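Local coordinates for iron-regulated outer membrane protein (Neisseria meningitidis, PDB 4B7O), which is a TonB-dependent transporter of the outer membrane that takes part in iron uptake, probably by importing iron-siderophore complexes, at residues Lys335-Tyr338 / Asp344-Tyr347. Numbering follows the deposited sequence.
Sequences KKRY and DNGY
Arg337 and Asn345 are the two residues that touch here, and each reaches toward the other from its own piece of backbone. The backbones stay well apart; NH2 of Arg337 and the amide of Asn345 make the contact, which buries only 57 Å². In Arg337, CG stands anti to the backbone N (chi1 174°), and the chain runs on fully extended to NE. This carries the guanidinium off the strand to the loop, and a bend at the end (chi4 -75°) turns its plane aside. Asn345 comes from the opposite direction with its amide. Arg337 NH2 lies 3.0 Å from Asn345 ND2. Both nitrogens are donors, so this is a close approach without a hydrogen bond and not itself attractive. The amide plane is turned 84° from the guanidinium plane, nearly perpendicular, and ND2 approaches the guanidinium obliquely. Each group is held by its own partner. Asn345 OD1 accepts a hydrogen bond from Ala348 N, which helps set the amide's rotation and fits ND2 facing Arg337. Arg337 NH1 forms a salt bridge with Asp342, in the same loop, between the two segments. The loop is thus bound to its own strand by charge, next to the donor pair. Residues 335-338 lie near the end of barrel strand 323-339, between the antiparallel strands 303-320 and 355-373, while residues 344-347 belong to the loop that leads to strand 355-373.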
loop_
_atom_site.group_PDB
_atom_site.type_symbol
_atom_site.label_atom_id
_atom_site.label_comp_id
_atom_site.label_asym_id
_atom_site.label_seq_id
_atom_site.Cartn_x
_atom_site.Cartn_y
_atom_site.Cartn_z
ATOM N N LYS A 335 -1.408 6.937 13.136
ATOM C CA LYS A 335 -1.298 7.811 12.010
ATOM C C LYS A 335 -1.634 9.195 12.642
ATOM O O LYS A 335 -2.668 9.300 13.308
ATOM C CB LYS A 335 -2.335 7.382 10.942
ATOM C CG LYS A 335 -2.190 7.954 9.525
ATOM C CD LYS A 335 -1.524 6.965 8.504
ATOM C CE LYS A 335 -2.393 6.513 7.274
ATOM N NZ LYS A 335 -2.875 7.473 6.187
ATOM N N LYS A 336 -0.765 10.214 12.448
ATOM C CA LYS A 336 -0.918 11.608 12.961
ATOM C C LYS A 336 -0.732 12.626 11.867
ATOM O O LYS A 336 0.196 12.520 11.062
ATOM C CB LYS A 336 0.106 11.970 14.035
ATOM C CG LYS A 336 0.153 11.008 15.222
ATOM C CD LYS A 336 1.239 11.389 16.244
ATOM C CE LYS A 336 1.755 10.180 17.040
ATOM N NZ LYS A 336 2.756 10.639 18.053
ATOM N N ARG A 337 -1.619 13.608 11.822
ATOM C CA ARG A 337 -1.424 14.750 10.958
ATOM C C ARG A 337 -1.370 15.953 11.848
ATOM O O ARG A 337 -2.268 16.190 12.673
ATOM C CB ARG A 337 -2.584 14.955 9.976
ATOM C CG ARG A 337 -2.471 16.231 9.152
ATOM C CD ARG A 337 -3.728 16.365 8.356
ATOM N NE ARG A 337 -3.868 17.583 7.546
ATOM C CZ ARG A 337 -4.152 18.804 8.023
ATOM N NH1 ARG A 337 -4.315 19.045 9.346
ATOM N NH2 ARG A 337 -4.244 19.801 7.152
ATOM N N TYR A 338 -0.345 16.749 11.635
ATOM C CA TYR A 338 -0.187 17.963 12.393
ATOM C C TYR A 338 -0.058 19.077 11.394
ATOM O O TYR A 338 0.878 19.089 10.565
ATOM C CB TYR A 338 1.067 17.894 13.278
ATOM C CG TYR A 338 1.503 19.265 13.744
ATOM C CD1 TYR A 338 0.787 19.944 14.736
ATOM C CD2 TYR A 338 2.617 19.900 13.177
ATOM C CE1 TYR A 338 1.166 21.212 15.151
ATOM C CE2 TYR A 338 3.010 21.163 13.587
ATOM C CZ TYR A 338 2.291 21.813 14.582
ATOM O OH TYR A 338 2.673 23.058 15.009
ATOM N N ASP A 344 -6.915 28.178 6.606
ATOM C CA ASP A 344 -7.410 28.163 5.230
ATOM C C ASP A 344 -7.780 26.792 4.664
ATOM O O ASP A 344 -7.966 26.630 3.460
ATOM C CB ASP A 344 -6.395 28.821 4.324
ATOM C CG ASP A 344 -6.329 30.296 4.542
ATOM O OD1 ASP A 344 -7.397 30.920 4.780
ATOM O OD2 ASP A 344 -5.209 30.827 4.467
ATOM N N ASN A 345 -7.882 25.823 5.554
ATOM C CA ASN A 345 -8.198 24.477 5.187
ATOM C C ASN A 345 -9.638 24.227 5.624
ATOM O O ASN A 345 -9.862 23.990 6.793
ATOM C CB ASN A 345 -7.200 23.563 5.937
ATOM C CG ASN A 345 -7.229 22.115 5.464
ATOM O OD1 ASN A 345 -8.292 21.570 5.159
ATOM N ND2 ASN A 345 -6.063 21.474 5.446
ATOM N N GLY A 346 -10.623 24.310 4.723
ATOM C CA GLY A 346 -12.054 24.018 5.083
ATOM C C GLY A 346 -12.309 22.569 5.527
ATOM O O GLY A 346 -13.145 22.308 6.410
ATOM N N TYR A 347 -11.552 21.625 4.921
ATOM C CA TYR A 347 -11.645 20.203 5.205
ATOM C C TYR A 347 -11.309 19.989 6.653
ATOM O O TYR A 347 -12.017 19.243 7.345
ATOM C CB TYR A 347 -10.706 19.359 4.290
ATOM C CG TYR A 347 -11.094 19.443 2.825
ATOM C CD1 TYR A 347 -12.255 18.809 2.349
ATOM C CD2 TYR A 347 -10.331 20.178 1.917
ATOM C CE1 TYR A 347 -12.623 18.890 1.010
ATOM C CE2 TYR A 347 -10.701 20.287 0.576
ATOM C CZ TYR A 347 -11.849 19.644 0.132
ATOM O OH TYR A 347 -12.222 19.731 -1.201
#